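Local coordinates for proton-dependent oligopeptide transporter family protein (Xanthomonas campestris, PDB 6EI3) that probably carries short peptides across the bacterial inner membrane together with protons, as a member of the POT family within the major facilitator superfamily, at residues H49-H52 / S53-G57; V58-F61 / P62-G65. All coordinates share one frame; numbering follows the deposited sequence.

Interaction 1 (H49-H52 / S53-G57). With 78M ((2S)-2,3-dihydroxypropyl(7Z)-pentadec-7-enoate), chain G.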
# COMPACT_ATOMS: atom_id res chain seq x y z
N HIS A 49 -8.58 -13.01 2.89
CA HIS A 49 -8.51 -13.10 1.43
C HIS A 49 -9.22 -11.94 0.80
O HIS A 49 -8.64 -11.30 -0.07
CB HIS A 49 -9.07 -14.44 0.91
CG HIS A 49 -8.51 -14.79 -0.42
ND1 HIS A 49 -7.28 -15.43 -0.55
CD2 HIS A 49 -8.97 -14.47 -1.66
CE1 HIS A 49 -7.06 -15.53 -1.85
NE2 HIS A 49 -8.04 -14.95 -2.55
N ILE A 50 -10.44 -11.61 1.27
CA ILE A 50 -11.23 -10.49 0.78
C ILE A 50 -10.55 -9.13 1.05
O ILE A 50 -10.47 -8.29 0.14
CB ILE A 50 -12.68 -10.56 1.36
CG1 ILE A 50 -13.40 -11.83 0.87
CG2 ILE A 50 -13.48 -9.29 1.00
CD1 ILE A 50 -14.57 -12.32 1.76
N LEU A 51 -10.12 -8.88 2.29
CA LEU A 51 -9.48 -7.62 2.69
C LEU A 51 -8.20 -7.36 1.88
O LEU A 51 -8.01 -6.27 1.34
CB LEU A 51 -9.17 -7.69 4.22
CG LEU A 51 -8.58 -6.46 4.97
CD1 LEU A 51 -7.06 -6.31 4.76
CD2 LEU A 51 -9.33 -5.16 4.69
N HIS A 52 -7.33 -8.37 1.82
CA HIS A 52 -6.06 -8.24 1.13
C HIS A 52 -6.24 -8.20 -0.40
O HIS A 52 -5.47 -7.51 -1.06
CB HIS A 52 -5.07 -9.31 1.63
CG HIS A 52 -4.69 -9.06 3.06
ND1 HIS A 52 -3.83 -8.03 3.41
CD2 HIS A 52 -5.12 -9.66 4.19
CE1 HIS A 52 -3.80 -8.01 4.73
NE2 HIS A 52 -4.53 -8.99 5.24
N SER A 53 -7.31 -8.84 -0.95
CA SER A 53 -7.62 -8.73 -2.39
C SER A 53 -8.08 -7.28 -2.69
O SER A 53 -7.70 -6.71 -3.71
CB SER A 53 -8.73 -9.70 -2.79
OG SER A 53 -8.21 -11.02 -2.76
N PHE A 54 -8.90 -6.72 -1.79
CA PHE A 54 -9.37 -5.33 -1.85
C PHE A 54 -8.15 -4.34 -1.84
O PHE A 54 -8.09 -3.44 -2.67
CB PHE A 54 -10.31 -5.04 -0.65
CG PHE A 54 -10.69 -3.59 -0.50
CD1 PHE A 54 -11.66 -3.02 -1.32
CD2 PHE A 54 -10.10 -2.80 0.48
CE1 PHE A 54 -12.01 -1.68 -1.18
CE2 PHE A 54 -10.44 -1.45 0.61
CZ PHE A 54 -11.39 -0.90 -0.22
N MET A 55 -7.20 -4.53 -0.88
CA MET A 55 -5.97 -3.73 -0.78
C MET A 55 -5.14 -3.84 -2.09
O MET A 55 -4.60 -2.84 -2.56
CB MET A 55 -5.14 -4.15 0.44
CG MET A 55 -5.78 -3.72 1.78
SD MET A 55 -6.20 -1.94 1.84
CE MET A 55 -4.57 -1.25 1.90
N ILE A 56 -5.11 -5.03 -2.69
CA ILE A 56 -4.42 -5.26 -3.96
C ILE A 56 -5.01 -4.34 -5.05
O ILE A 56 -4.26 -3.63 -5.70
CB ILE A 56 -4.41 -6.75 -4.35
CG1 ILE A 56 -3.25 -7.45 -3.61
CG2 ILE A 56 -4.28 -6.93 -5.88
CD1 ILE A 56 -3.29 -8.92 -3.55
N GLY A 57 -6.35 -4.30 -5.16
CA GLY A 57 -7.03 -3.45 -6.12
C GLY A 57 -6.78 -1.98 -5.89
O GLY A 57 -6.51 -1.23 -6.83
O21 78M G . -12.02 -17.75 -1.69
C20 78M G . -13.05 -17.21 -2.51
C18 78M G . -13.24 -15.74 -2.23
O19 78M G . -13.91 -15.56 -0.97
C17 78M G . -14.01 -15.02 -3.32
O2 78M G . -13.27 -13.83 -3.65
C1 78M G . -13.58 -12.68 -3.03
O1 78M G . -14.35 -12.60 -2.12
C2 78M G . -12.82 -11.52 -3.61
C3 78M G . -13.57 -10.20 -3.59
C4 78M G . -12.63 -9.03 -3.42
C5 78M G . -13.19 -7.69 -3.84
C6 78M G . -12.11 -6.65 -4.12
C7 78M G . -11.53 -6.75 -5.49
C8 78M G . -10.61 -5.97 -6.02
C9 78M G . -10.05 -6.07 -7.41
C10 78M G . -8.70 -6.76 -7.47
C11 78M G . -7.92 -6.49 -8.75
C12 78M G . -6.58 -7.17 -8.78
C13 78M G . -5.62 -6.70 -9.86
C15 78M G . -3.32 -7.00 -10.85
C14 78M G . -4.23 -7.28 -9.69

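Interaction 2 (V58-F61 / P62-G65). With 78M ((2S)-2,3-dihydroxypropyl(7Z)-pentadec-7-enoate), chain G.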
# COMPACT_ATOMS: atom_id res chain seq x y z
N VAL A 58 -6.89 -1.55 -4.61
CA VAL A 58 -6.68 -0.17 -4.21
C VAL A 58 -5.30 0.35 -4.65
O VAL A 58 -5.20 1.48 -5.09
CB VAL A 58 -6.91 0.03 -2.69
CG1 VAL A 58 -6.52 1.44 -2.24
CG2 VAL A 58 -8.36 -0.27 -2.31
N PHE A 59 -4.25 -0.49 -4.54
CA PHE A 59 -2.88 -0.07 -4.83
C PHE A 59 -2.40 -0.49 -6.21
O PHE A 59 -1.31 -0.07 -6.62
CB PHE A 59 -1.95 -0.53 -3.71
CG PHE A 59 -2.07 0.40 -2.52
CD1 PHE A 59 -3.06 0.21 -1.56
CD2 PHE A 59 -1.18 1.46 -2.35
CE1 PHE A 59 -3.17 1.07 -0.45
CE2 PHE A 59 -1.27 2.31 -1.23
CZ PHE A 59 -2.28 2.11 -0.30
N PHE A 60 -3.24 -1.20 -6.98
CA PHE A 60 -2.91 -1.56 -8.37
C PHE A 60 -3.54 -0.54 -9.35
O PHE A 60 -2.86 -0.10 -10.28
CB PHE A 60 -3.38 -2.98 -8.71
CG PHE A 60 -3.26 -3.29 -10.19
CD1 PHE A 60 -2.02 -3.56 -10.77
CD2 PHE A 60 -4.37 -3.20 -11.03
CE1 PHE A 60 -1.90 -3.80 -12.14
CE2 PHE A 60 -4.25 -3.43 -12.41
CZ PHE A 60 -3.02 -3.73 -12.95
N PHE A 61 -4.85 -0.20 -9.16
CA PHE A 61 -5.61 0.70 -10.04
C PHE A 61 -5.02 2.13 -10.16
O PHE A 61 -5.26 2.71 -11.22
CB PHE A 61 -7.11 0.71 -9.74
CG PHE A 61 -7.77 -0.58 -10.16
CD1 PHE A 61 -7.74 -1.00 -11.49
CD2 PHE A 61 -8.42 -1.38 -9.23
CE1 PHE A 61 -8.34 -2.20 -11.88
CE2 PHE A 61 -9.02 -2.59 -9.62
CZ PHE A 61 -8.98 -2.99 -10.94
N PRO A 62 -4.13 2.68 -9.28
CA PRO A 62 -3.44 3.94 -9.62
C PRO A 62 -2.78 3.89 -11.00
O PRO A 62 -2.66 4.93 -11.63
CB PRO A 62 -2.37 4.06 -8.54
CG PRO A 62 -3.01 3.41 -7.35
CD PRO A 62 -3.70 2.21 -7.94
N LEU A 63 -2.36 2.68 -11.48
CA LEU A 63 -1.75 2.52 -12.80
C LEU A 63 -2.72 3.01 -13.90
O LEU A 63 -2.32 3.78 -14.77
CB LEU A 63 -1.34 1.06 -13.11
CG LEU A 63 -0.08 0.49 -12.42
CD1 LEU A 63 0.18 -0.95 -12.89
CD2 LEU A 63 1.18 1.32 -12.75
N LEU A 64 -3.99 2.56 -13.82
CA LEU A 64 -5.05 2.94 -14.76
C LEU A 64 -5.44 4.40 -14.61
O LEU A 64 -5.51 5.10 -15.62
CB LEU A 64 -6.27 2.02 -14.63
CG LEU A 64 -7.39 2.23 -15.67
CD1 LEU A 64 -6.94 1.84 -17.10
CD2 LEU A 64 -8.61 1.44 -15.29
N GLY A 65 -5.64 4.87 -13.37
CA GLY A 65 -5.97 6.27 -13.09
C GLY A 65 -5.00 7.26 -13.71
O GLY A 65 -5.41 8.17 -14.43
O21 78M G . -12.02 -17.75 -1.69
C20 78M G . -13.05 -17.21 -2.51
C18 78M G . -13.24 -15.74 -2.23
O19 78M G . -13.91 -15.56 -0.97
C17 78M G . -14.01 -15.02 -3.32
O2 78M G . -13.27 -13.83 -3.65
C1 78M G . -13.58 -12.68 -3.03
O1 78M G . -14.35 -12.60 -2.12
C2 78M G . -12.82 -11.52 -3.61
C3 78M G . -13.57 -10.20 -3.59
C4 78M G . -12.63 -9.03 -3.42
C5 78M G . -13.19 -7.69 -3.84
C6 78M G . -12.11 -6.65 -4.12
C7 78M G . -11.53 -6.75 -5.49
C8 78M G . -10.61 -5.97 -6.02
C9 78M G . -10.05 -6.07 -7.41
C10 78M G . -8.70 -6.76 -7.47
C11 78M G . -7.92 -6.49 -8.75
C12 78M G . -6.58 -7.17 -8.78
C13 78M G . -5.62 -6.70 -9.86
C15 78M G . -3.32 -7.00 -10.85
C14 78M G . -4.23 -7.28 -9.69

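Interaction 1 (H49-H52 / S53-G57)
Ser53 turns its side chain back onto the carbonyl oxygen of His49, one turn earlier in transmembrane helix 40-60 of this major facilitator superfamily fold. With OG beside its own backbone N (chi1 -71°), the hydroxyl donates to His49 O at 2.7 Å, while Ser53 N donates to the same oxygen from the opposite face of the carbonyl plane. Two bonds thus grip His49 O, and a hydroxyl buried in the membrane domain is satisfied within its own helix. The regular i to i+4 ladder continues with Phe54 N to Ile50 O, Met55 N to Leu51 O and Ile56 N to His52 O.

Apolar packing occupies another side of the helix. Leu51 and Met55 run alongside each other, CD1 of Leu51 lying 4.2 Å from CG of Met55. The same Leu51 CD1 sits over the centre of the His52 ring, 3.6 Å above its plane. That imidazole is also hydrogen-bonded at both nitrogens, ND1 with OD1 of Asn445 in helix 430-456 and NE2 with OG of Ser311, which should fix its rotation. Arg22 of helix 4-22 touches both Leu51 and Met55.

The bound monoacylglycerol follows a further side of the helix. Its ester carbonyl oxygen O1 meets CG1 of Ile50 at 3.2 Å, a contact with a hydrocarbon branch that offers it no hydrogen bond. Farther along, the acyl chain passes the backbone at Ser53 and Phe54. At Gly57, CA is 3.9 Å from lipid C10; with no side chain here, the acyl chain runs close to the helix, its C8 lying where a CB would intrude. Beyond this, the CG2 branch of Ile56, anti to the backbone N, meets lipid C12 at 3.7 Å.

Interaction 2 (V58-F61 / P62-G65)
Phe60 lays one ring face under the end of the lipid acyl chain, whose terminal carbon C15 stands 3.5 Å above the ring plane, over its centre. This is a CH-pi type of contact, with all six ring carbons at similar distances from C15. Phe60 CG lies anti to the backbone N (chi1 170°), and the ring end swings back toward Leu63. There the two side chains cross at about a right angle, CE1 of Phe60 touching CD1 of Leu63 at 3.6 Å. Phe60 CD2 in turn lies over one face of the Phe61 ring, offset toward its rim. The Phe61 ring meets the same acyl chain more loosely, with CE2 4.1 Å from lipid C11, and packs edge-to-face with Phe112.

Between the aromatic residues and Leu63 the chain passes from helix 40-60 into helix 62-95. Pro62 has no N-H to offer Val58 O, and its ring CD fills that position instead. Bonding resumes at once beyond it: Leu63 N donates to Phe60 O, a three-residue step, and Gly65 N donates to Phe61 O at 3.1 Å. A weak bond from Leu64 N reaches that same oxygen. Tyr438 of helix 430-456 touches both Phe59 and Pro62, while Lys118, from a loop, forms a cation-pi contact with Phe59.

The side-chain contacts with Leu63 and the lipid are wholly apolar, so shape and dispersion hold them, while the directional bonds across the junction come from the backbone.

In the fold
After helices 4-22 and 25-30 the chain enters helix 40-60, where interaction 1 (49-52 with 53-57) lies wholly within the helix. Interaction 2 (58-61 with 62-65) follows directly and spans the junction with helix 62-95. Both are local contacts in series, so neither closes a long loop and they neither nest nor cross; the centres of interaction 1 and interaction 2 are about 13 Å apart. The same lipid molecule joins them, its ester end near Ile50 and its acyl tail ending at Phe60. Helix 430-456 also borders both. Interaction 1 further abuts helices 4-22 and 248-270, whereas interaction 2 reaches Phe112 of helix 100-117 and the loop at Lys118.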